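Local coordinates for protein extracellular subtilisin-like serine proteinase (Vibrio sp. PA-44, PDB 1SH7) that probably cleaves peptide bonds as a calcium-dependent, secreted serine endopeptidase, this chain being its peptidase S8 (subtilase) catalytic domain, at residues Y55-N60 and V94-C99; Y34-G39 and S110-V115; H70-A75 and K205-D210. One frame throughout, in Å; residues are numbered along the deposited sequence.

Contact 1: Y55-N60 and V94-C99. With CA (calcium ion), chain D.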
loop_
_atom_site.group_PDB
_atom_site.type_symbol
_atom_site.label_atom_id
_atom_site.label_comp_id
_atom_site.label_asym_id
_atom_site.label_seq_id
_atom_site.Cartn_x
_atom_site.Cartn_y
_atom_site.Cartn_z
ATOM N N TYR A 55 17.552 1.826 4.277
ATOM C CA TYR A 55 18.212 2.353 5.456
ATOM C C TYR A 55 17.342 2.102 6.693
ATOM O O TYR A 55 16.110 2.009 6.590
ATOM C CB TYR A 55 18.480 3.856 5.311
ATOM C CG TYR A 55 19.472 4.354 6.344
ATOM C CD1 TYR A 55 20.840 4.165 6.170
ATOM C CD2 TYR A 55 19.042 4.997 7.495
ATOM C CE1 TYR A 55 21.765 4.587 7.138
ATOM C CE2 TYR A 55 19.957 5.469 8.446
ATOM C CZ TYR A 55 21.305 5.261 8.271
ATOM O OH TYR A 55 22.188 5.698 9.258
ATOM N N ASP A 56 17.988 1.974 7.855
ATOM C CA ASP A 56 17.301 1.826 9.161
ATOM C C ASP A 56 17.443 3.095 10.032
ATOM O O ASP A 56 18.475 3.306 10.664
ATOM C CB ASP A 56 17.887 0.587 9.869
ATOM C CG ASP A 56 17.312 0.340 11.249
ATOM O OD1 ASP A 56 17.626 -0.751 11.832
ATOM O OD2 ASP A 56 16.553 1.140 11.827
ATOM N N PHE A 57 16.398 3.909 10.090
ATOM C CA PHE A 57 16.405 5.144 10.870
ATOM C C PHE A 57 16.039 4.981 12.343
ATOM O O PHE A 57 16.038 5.956 13.080
ATOM C CB PHE A 57 15.455 6.166 10.261
ATOM C CG PHE A 57 15.938 6.700 8.960
ATOM C CD1 PHE A 57 16.892 7.703 8.937
ATOM C CD2 PHE A 57 15.498 6.150 7.771
ATOM C CE1 PHE A 57 17.361 8.195 7.736
ATOM C CE2 PHE A 57 15.970 6.610 6.557
ATOM C CZ PHE A 57 16.906 7.631 6.532
ATOM N N VAL A 58 15.656 3.773 12.732
ATOM C CA VAL A 58 15.404 3.456 14.121
ATOM C C VAL A 58 16.770 3.283 14.800
ATOM O O VAL A 58 17.061 3.886 15.820
ATOM C CB VAL A 58 14.531 2.154 14.252
ATOM C CG1 VAL A 58 14.433 1.675 15.690
ATOM C CG2 VAL A 58 13.140 2.361 13.680
ATOM N N ASP A 59 17.637 2.475 14.218
ATOM C CA ASP A 59 18.937 2.204 14.836
ATOM C C ASP A 59 20.143 2.858 14.132
ATOM O O ASP A 59 21.296 2.619 14.502
ATOM C CB ASP A 59 19.129 0.690 14.939
ATOM C CG ASP A 59 18.218 0.081 15.977
ATOM O OD1 ASP A 59 17.980 0.751 17.004
ATOM O OD2 ASP A 59 17.669 -1.027 15.838
ATOM N N ASN A 60 19.860 3.671 13.120
ATOM C CA ASN A 60 20.890 4.280 12.276
ATOM C C ASN A 60 21.930 3.275 11.808
ATOM O O ASN A 60 23.098 3.341 12.160
ATOM C CB ASN A 60 21.500 5.495 12.974
ATOM C CG ASN A 60 20.473 6.589 13.190
ATOM O OD1 ASN A 60 19.785 7.011 12.242
ATOM N ND2 ASN A 60 20.290 6.992 14.445
ATOM N N VAL A 94 12.637 0.514 4.279
ATOM C CA VAL A 94 12.964 1.800 4.924
ATOM C C VAL A 94 12.423 1.744 6.340
ATOM O O VAL A 94 11.247 1.996 6.603
ATOM C CB VAL A 94 12.393 3.003 4.142
ATOM C CG1 VAL A 94 12.855 4.324 4.737
ATOM C CG2 VAL A 94 12.802 2.919 2.675
ATOM N N ARG A 95 13.261 1.299 7.248
ATOM C CA ARG A 95 12.822 1.026 8.595
ATOM C C ARG A 95 12.729 2.298 9.458
ATOM O O ARG A 95 13.752 2.908 9.817
ATOM C CB ARG A 95 13.720 -0.025 9.231
ATOM C CG ARG A 95 13.346 -0.373 10.682
ATOM C CD ARG A 95 14.138 -1.543 11.205
ATOM N NE ARG A 95 13.636 -1.953 12.510
ATOM C CZ ARG A 95 14.235 -1.791 13.681
ATOM N NH1 ARG A 95 13.613 -2.209 14.769
ATOM N NH2 ARG A 95 15.440 -1.288 13.805
ATOM N N VAL A 96 11.500 2.684 9.798
ATOM C CA VAL A 96 11.269 3.847 10.646
ATOM C C VAL A 96 10.468 3.541 11.916
ATOM O O VAL A 96 10.234 4.461 12.710
ATOM C CB VAL A 96 10.553 4.999 9.891
ATOM C CG1 VAL A 96 11.407 5.476 8.676
ATOM C CG2 VAL A 96 9.134 4.578 9.434
ATOM N N LEU A 97 10.053 2.275 12.071
ATOM C CA LEU A 97 9.310 1.810 13.241
ATOM C C LEU A 97 10.056 0.648 13.913
ATOM O O LEU A 97 10.574 -0.281 13.227
ATOM C CB LEU A 97 7.907 1.355 12.832
ATOM C CG LEU A 97 7.036 2.312 12.013
ATOM C CD1 LEU A 97 5.798 1.571 11.570
ATOM C CD2 LEU A 97 6.638 3.547 12.828
ATOM N N SER A 98 10.102 0.711 15.249
ATOM C CA SER A 98 10.816 -0.245 16.119
ATOM C C SER A 98 10.258 -1.666 16.098
ATOM O O SER A 98 9.252 -1.915 15.453
ATOM C CB SER A 98 10.799 0.252 17.570
ATOM O OG SER A 98 9.527 0.072 18.164
ATOM N N CYS A 99 10.891 -2.596 16.822
ATOM C CA CYS A 99 10.401 -3.973 16.847
ATOM C C CYS A 99 8.975 -4.022 17.440
ATOM O O CYS A 99 8.188 -4.914 17.110
ATOM C CB CYS A 99 11.282 -4.883 17.679
ATOM S SG CYS A 99 13.017 -4.942 17.276
HETATM CA CA CA D . 18.878 -2.566 11.669
HETATM O O HOH W 1 15.665 -2.299 16.917
HETATM O O HOH W 2 18.530 -2.789 14.064
HETATM O O HOH W 3 16.889 -3.866 11.693
HETATM O O HOH W 4 20.312 -4.449 11.868
#

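Contact 2: Y34-G39 and S110-V115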
loop_
_atom_site.group_PDB
_atom_site.type_symbol
_atom_site.label_atom_id
_atom_site.label_comp_id
_atom_site.label_asym_id
_atom_site.label_seq_id
_atom_site.Cartn_x
_atom_site.Cartn_y
_atom_site.Cartn_z
ATOM N N TYR A 34 9.069 1.211 -2.152
ATOM C CA TYR A 34 9.760 1.586 -0.930
ATOM C C TYR A 34 8.794 1.405 0.234
ATOM O O TYR A 34 7.760 2.065 0.278
ATOM C CB TYR A 34 10.257 3.030 -1.030
ATOM C CG TYR A 34 11.337 3.165 -2.044
ATOM C CD1 TYR A 34 12.685 2.975 -1.692
ATOM C CD2 TYR A 34 11.032 3.414 -3.363
ATOM C CE1 TYR A 34 13.682 3.046 -2.645
ATOM C CE2 TYR A 34 12.035 3.482 -4.339
ATOM C CZ TYR A 34 13.354 3.290 -3.963
ATOM O OH TYR A 34 14.347 3.358 -4.918
ATOM N N VAL A 35 9.124 0.492 1.146
ATOM C CA VAL A 35 8.236 0.118 2.236
ATOM C C VAL A 35 8.699 0.796 3.498
ATOM O O VAL A 35 9.749 0.440 4.046
ATOM C CB VAL A 35 8.192 -1.406 2.363
ATOM C CG1 VAL A 35 7.311 -1.845 3.502
ATOM C CG2 VAL A 35 7.773 -1.997 1.031
ATOM N N ILE A 36 7.958 1.833 3.909
ATOM C CA ILE A 36 8.339 2.684 5.032
ATOM C C ILE A 36 7.568 2.130 6.219
ATOM O O ILE A 36 6.380 2.334 6.353
ATOM C CB ILE A 36 8.003 4.172 4.751
ATOM C CG1 ILE A 36 8.748 4.664 3.482
ATOM C CG2 ILE A 36 8.317 5.044 5.955
ATOM C CD1 ILE A 36 8.275 6.031 2.944
ATOM N N ASP A 37 8.258 1.398 7.068
ATOM C CA ASP A 37 7.572 0.551 8.027
ATOM C C ASP A 37 8.550 0.022 9.093
ATOM O O ASP A 37 9.511 0.715 9.433
ATOM C CB ASP A 37 6.879 -0.587 7.265
ATOM C CG ASP A 37 5.586 -1.005 7.893
ATOM O OD1 ASP A 37 5.629 -1.501 9.044
ATOM O OD2 ASP A 37 4.495 -0.954 7.281
ATOM N N THR A 38 8.311 -1.202 9.592
ATOM C CA THR A 38 9.148 -1.807 10.623
ATOM C C THR A 38 10.370 -2.520 10.080
ATOM O O THR A 38 11.072 -3.217 10.815
ATOM C CB THR A 38 8.312 -2.846 11.464
ATOM O OG1 THR A 38 7.885 -3.913 10.604
ATOM C CG2 THR A 38 7.042 -2.261 12.009
ATOM N N GLY A 39 10.611 -2.385 8.784
ATOM C CA GLY A 39 11.637 -3.119 8.101
ATOM C C GLY A 39 11.017 -4.180 7.216
ATOM O O GLY A 39 9.794 -4.333 7.178
ATOM N N SER A 110 12.616 11.297 8.184
ATOM C CA SER A 110 13.912 10.947 7.625
ATOM C C SER A 110 13.746 9.847 6.578
ATOM O O SER A 110 14.405 9.870 5.536
ATOM C CB SER A 110 14.884 10.469 8.729
ATOM O OG SER A 110 15.209 11.533 9.609
ATOM N N GLY A 111 12.881 8.875 6.867
ATOM C CA GLY A 111 12.601 7.802 5.934
ATOM C C GLY A 111 11.932 8.357 4.674
ATOM O O GLY A 111 12.276 7.946 3.571
ATOM N N VAL A 112 10.998 9.291 4.850
ATOM C CA VAL A 112 10.272 9.871 3.710
ATOM C C VAL A 112 11.263 10.641 2.808
ATOM O O VAL A 112 11.295 10.443 1.591
ATOM C CB VAL A 112 9.111 10.764 4.189
ATOM C CG1 VAL A 112 8.502 11.572 3.044
ATOM C CG2 VAL A 112 8.064 9.924 4.921
ATOM N N ASP A 113 12.080 11.492 3.416
ATOM C CA ASP A 113 13.129 12.246 2.733
ATOM C C ASP A 113 14.127 11.312 2.026
ATOM O O ASP A 113 14.603 11.608 0.926
ATOM C CB ASP A 113 13.904 13.104 3.744
ATOM C CG ASP A 113 13.128 14.306 4.236
ATOM O OD1 ASP A 113 13.685 14.995 5.142
ATOM O OD2 ASP A 113 11.994 14.663 3.786
ATOM N N TRP A 114 14.453 10.190 2.664
ATOM C CA TRP A 114 15.384 9.229 2.087
ATOM C C TRP A 114 14.855 8.626 0.787
ATOM O O TRP A 114 15.595 8.428 -0.183
ATOM C CB TRP A 114 15.681 8.117 3.102
ATOM C CG TRP A 114 16.753 7.206 2.678
ATOM C CD1 TRP A 114 18.074 7.305 2.985
ATOM C CD2 TRP A 114 16.629 6.060 1.819
ATOM N NE1 TRP A 114 18.767 6.266 2.426
ATOM C CE2 TRP A 114 17.908 5.492 1.695
ATOM C CE3 TRP A 114 15.560 5.426 1.186
ATOM C CZ2 TRP A 114 18.146 4.331 0.953
ATOM C CZ3 TRP A 114 15.801 4.292 0.438
ATOM C CH2 TRP A 114 17.076 3.769 0.317
ATOM N N VAL A 115 13.567 8.330 0.781
ATOM C CA VAL A 115 12.910 7.827 -0.437
ATOM C C VAL A 115 12.945 8.902 -1.529
ATOM O O VAL A 115 13.341 8.624 -2.659
ATOM C CB VAL A 115 11.465 7.357 -0.142
ATOM C CG1 VAL A 115 10.691 7.157 -1.401
ATOM C CG2 VAL A 115 11.476 6.064 0.711
#

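Contact 3: H70-A75 and K205-D210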
loop_
_atom_site.group_PDB
_atom_site.type_symbol
_atom_site.label_atom_id
_atom_site.label_comp_id
_atom_site.label_asym_id
_atom_site.label_seq_id
_atom_site.Cartn_x
_atom_site.Cartn_y
_atom_site.Cartn_z
ATOM N N HIS A 70 5.071 -6.607 10.672
ATOM C CA HIS A 70 4.147 -5.748 9.933
ATOM C C HIS A 70 4.741 -5.302 8.585
ATOM O O HIS A 70 4.099 -5.424 7.537
ATOM C CB HIS A 70 3.871 -4.546 10.816
ATOM C CG HIS A 70 2.900 -3.578 10.253
ATOM N ND1 HIS A 70 1.561 -3.594 10.581
ATOM C CD2 HIS A 70 3.077 -2.520 9.427
ATOM C CE1 HIS A 70 0.957 -2.586 9.971
ATOM N NE2 HIS A 70 1.853 -1.931 9.249
ATOM N N GLY A 71 5.958 -4.768 8.636
ATOM C CA GLY A 71 6.681 -4.362 7.442
ATOM C C GLY A 71 6.856 -5.455 6.410
ATOM O O GLY A 71 6.678 -5.223 5.198
ATOM N N THR A 72 7.218 -6.643 6.872
ATOM C CA THR A 72 7.379 -7.787 5.985
ATOM C C THR A 72 6.047 -8.182 5.361
ATOM O O THR A 72 5.988 -8.540 4.185
ATOM C CB THR A 72 7.961 -8.999 6.771
ATOM O OG1 THR A 72 9.319 -8.731 7.163
ATOM C CG2 THR A 72 8.056 -10.252 5.892
ATOM N N HIS A 73 4.997 -8.134 6.169
ATOM C CA HIS A 73 3.662 -8.555 5.740
ATOM C C HIS A 73 3.161 -7.588 4.658
ATOM O O HIS A 73 2.675 -8.014 3.621
ATOM C CB HIS A 73 2.760 -8.578 6.951
ATOM C CG HIS A 73 1.413 -9.166 6.723
ATOM N ND1 HIS A 73 0.379 -8.456 6.144
ATOM C CD2 HIS A 73 0.905 -10.373 7.069
ATOM C CE1 HIS A 73 -0.705 -9.215 6.124
ATOM N NE2 HIS A 73 -0.412 -10.381 6.683
ATOM N N VAL A 74 3.380 -6.296 4.896
ATOM C CA VAL A 74 3.036 -5.250 3.935
ATOM C C VAL A 74 3.829 -5.444 2.657
ATOM O O VAL A 74 3.248 -5.424 1.570
ATOM C CB VAL A 74 3.297 -3.856 4.552
ATOM C CG1 VAL A 74 3.309 -2.758 3.517
ATOM C CG2 VAL A 74 2.260 -3.562 5.651
ATOM N N ALA A 75 5.147 -5.659 2.764
ATOM C CA ALA A 75 5.965 -5.867 1.574
ATOM C C ALA A 75 5.515 -7.102 0.821
ATOM O O ALA A 75 5.517 -7.123 -0.410
ATOM C CB ALA A 75 7.471 -5.986 1.920
ATOM N N LYS A 205 -3.668 -12.612 4.307
ATOM C CA LYS A 205 -2.519 -13.496 4.516
ATOM C C LYS A 205 -1.289 -12.968 3.785
ATOM O O LYS A 205 -1.340 -12.697 2.592
ATOM C CB LYS A 205 -2.793 -14.903 4.034
ATOM C CG LYS A 205 -1.682 -15.881 4.414
ATOM C CD LYS A 205 -1.986 -17.269 3.898
ATOM C CE LYS A 205 -0.873 -18.209 4.311
ATOM N NZ LYS A 205 -1.278 -19.577 4.009
ATOM N N SER A 206 -0.158 -12.927 4.479
ATOM C CA SER A 206 1.106 -12.517 3.837
ATOM C C SER A 206 2.317 -12.961 4.653
ATOM O O SER A 206 2.178 -13.540 5.722
ATOM C CB SER A 206 1.133 -10.995 3.657
ATOM O OG SER A 206 2.131 -10.574 2.755
ATOM N N ALA A 207 3.507 -12.653 4.156
ATOM C CA ALA A 207 4.768 -12.975 4.838
ATOM C C ALA A 207 4.887 -12.393 6.256
ATOM O O ALA A 207 4.257 -11.390 6.571
ATOM C CB ALA A 207 5.937 -12.528 3.990
ATOM N N TRP A 208 5.651 -13.064 7.118
ATOM C CA TRP A 208 5.926 -12.607 8.477
ATOM C C TRP A 208 7.438 -12.596 8.748
ATOM O O TRP A 208 8.218 -13.257 8.040
ATOM C CB TRP A 208 5.204 -13.511 9.473
ATOM C CG TRP A 208 4.974 -12.910 10.864
ATOM C CD1 TRP A 208 5.367 -13.444 12.081
ATOM C CD2 TRP A 208 4.275 -11.694 11.175
ATOM N NE1 TRP A 208 4.932 -12.642 13.108
ATOM C CE2 TRP A 208 4.263 -11.561 12.580
ATOM C CE3 TRP A 208 3.602 -10.721 10.404
ATOM C CZ2 TRP A 208 3.660 -10.458 13.224
ATOM C CZ3 TRP A 208 2.980 -9.647 11.048
ATOM C CH2 TRP A 208 3.012 -9.532 12.443
ATOM N N TYR A 209 7.877 -11.826 9.746
ATOM C CA TYR A 209 9.321 -11.605 9.927
ATOM C C TYR A 209 10.118 -12.862 10.283
ATOM O O TYR A 209 11.358 -12.909 10.088
ATOM C CB TYR A 209 9.569 -10.546 11.003
ATOM C CG TYR A 209 9.440 -11.014 12.420
ATOM C CD1 TYR A 209 8.198 -11.075 13.050
ATOM C CD2 TYR A 209 10.567 -11.366 13.160
ATOM C CE1 TYR A 209 8.082 -11.486 14.370
ATOM C CE2 TYR A 209 10.461 -11.792 14.487
ATOM C CZ TYR A 209 9.220 -11.855 15.076
ATOM O OH TYR A 209 9.072 -12.265 16.360
ATOM N N ASP A 210 9.428 -13.861 10.816
ATOM C CA ASP A 210 10.086 -15.117 11.209
ATOM C C ASP A 210 10.309 -16.092 10.058
ATOM O O ASP A 210 10.802 -17.188 10.290
ATOM C CB ASP A 210 9.333 -15.798 12.366
ATOM C CG ASP A 210 7.895 -16.224 11.994
ATOM O OD1 ASP A 210 7.183 -16.702 12.913
ATOM O OD2 ASP A 210 7.418 -16.126 10.822
#

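Contact 1: Y55-N60 and V94-C99
Asp56 and Arg95 lie side by side at the carboxyl ends of two neighbouring parallel strands, and backbone pairing sets them there. Arg95 uses both of its peptide groups in the way expected of parallel strands: its N donates to Tyr55 O (3.0 Å), and its O accepts from Phe57 N (2.8 Å), two residues further along.

The salt-bridge network of Asp56, Asp59 and Arg95 depends on an extended arginine chain. With CG anti to the backbone N (chi1 179°) and the chain extended as far as NE, the guanidinium is carried alongside the Asp56 carboxylate, whose plane stands 83° from its own. Within the guanidinium plane, NH2 donates to Asp56 OD1 at 3.0 Å and to Asp59 OD2, also at 3.0 Å; it meets the second oxygen from above the carboxylate plane. Asp56 OD1 also binds calcium at 2.2 Å, joined in the metal site by Asp61 and Asp63, while OD2 closes an Asx motif by accepting from Asp59 N. A calcium-bound water donates to Asp59 OD2, and another water links this oxygen to Arg95 NH1.

Van der Waals contacts surround the charges. Val58 CB covers one guanidinium face, 3.6 Å from Arg95 NH2, and its CG2 presses on the backbone carbon Val96 C at 3.4 Å. On the Phe57 side, Val94 CG1 reaches the edge of the ring.

One carboxylate is thus shared by calcium, an arginine and a turn. Arg95 probably offsets part of the negative charge gathered near the calcium, which would link the metal site electrostatically to the end of the neighbouring strand.

Contact 2: Y34-G39 and S110-V115
Just beyond the strand whose Tyr34 and Ile36 press on helix 105-118, one polar atom is gripped twice: Thr38 OG1 is hydrogen-bonded to Asp66 OD1 and to the backbone N of Gly71. The side chains that meet across the contact do so through carbon atoms.

At its middle is Val115. Its chi1 of 166° turns CG2 to the side of its own backbone N, and this one methyl meets two strand residues, Tyr34 CB at 3.7 Å and Ile36 CD1 at 3.9 Å. Ile36 and Val115 reach toward each other tip to tip, whereas Tyr34 and Val115 slide past one another in opposite directions. The Tyr34 ring continues to Trp114: Tyr34 CE1 lies 3.9 Å from Trp114 CZ3, and the two aromatic side chains cross at about a right angle. Nearer the helix N terminus, Ile36 CD1 also touches Val112 CG2, and the CA atoms of Ile36 and Gly111 come within 6.7 Å.

Strand 34-37 and helix segment 110-115 run nearly antiparallel (172°), as expected where a beta-alpha-beta crossover passes over a parallel sheet; here helix 105-118 joins strands 90-95 and 123-127 across strand 32-37. Cohesion between helix and sheet rests on apolar side chains, while the strand's backbone bonds go to its neighbours in the sheet and its end carries Asp37 of the predicted catalytic triad.

Contact 3: H70-A75 and K205-D210
His73 and Ala207 bring their backbones together where the first turns of helix 70-79 pass the end of strand 204-207. The two short axes come within 6.2 Å at an angle of 111°, and His73 CA makes a CA-H...O contact of 3.0 Å with Ala207 O.

Ser206 serves the helix with two atoms. Its OG donates to a lone pair of His73 O, in the carbonyl plane, at 2.8 Å; its CB sits over the centre of the His73 imidazole, 3.4 Å from the ring centroid and 5° off the normal, a CH-pi contact. The CG of His73 is anti to the backbone N (chi1 -172°), which carries the ring back along the strand, toward Lys205, so that one face meets that methylene. Alongside, Thr72 CG2 packs against Ala207 CB at 3.6 Å, while Thr72 OG1 turns to Asp66 and the N of Asn41. The Trp208 indole brings its edge to His73 CB, and its CZ3 lies 3.7 Å from His70 N, so it borders the backbone of the residue predicted to act in the charge relay.

Strand 213-216 pairs with 204-207 and touches both His73 and Trp208. Elsewhere around helix 70-79, Val74 meets strand 32-37, and helix 219-236, which carries Ser220 in its first turn, packs on His70, His73 and Val74.

Overall arrangement
Following the chain from the N terminus, the first segment of the contacts lies on strand 32-37, and contact 2 closes the long loop from it to helix 105-118. Contact 1 nests inside that loop, pairing strand 51-56, at the sheet's edge, with 90-95; Val94 and Val96 then hydrogen-bond to Val35 and Asp37, which joins contacts 1 and 2 in one sheet. Contact 3 starts within both loops, at helix 70-79 between the strands of contact 1, but closes only at 205-210, so it crosses both. Thr38 OG1 meets Gly71 N, linking contacts 2 and 3. Together they tie the calcium-bearing edge, the central sheet and the two-stranded sheet of 204-207 and 213-216 to the predicted catalytic centre.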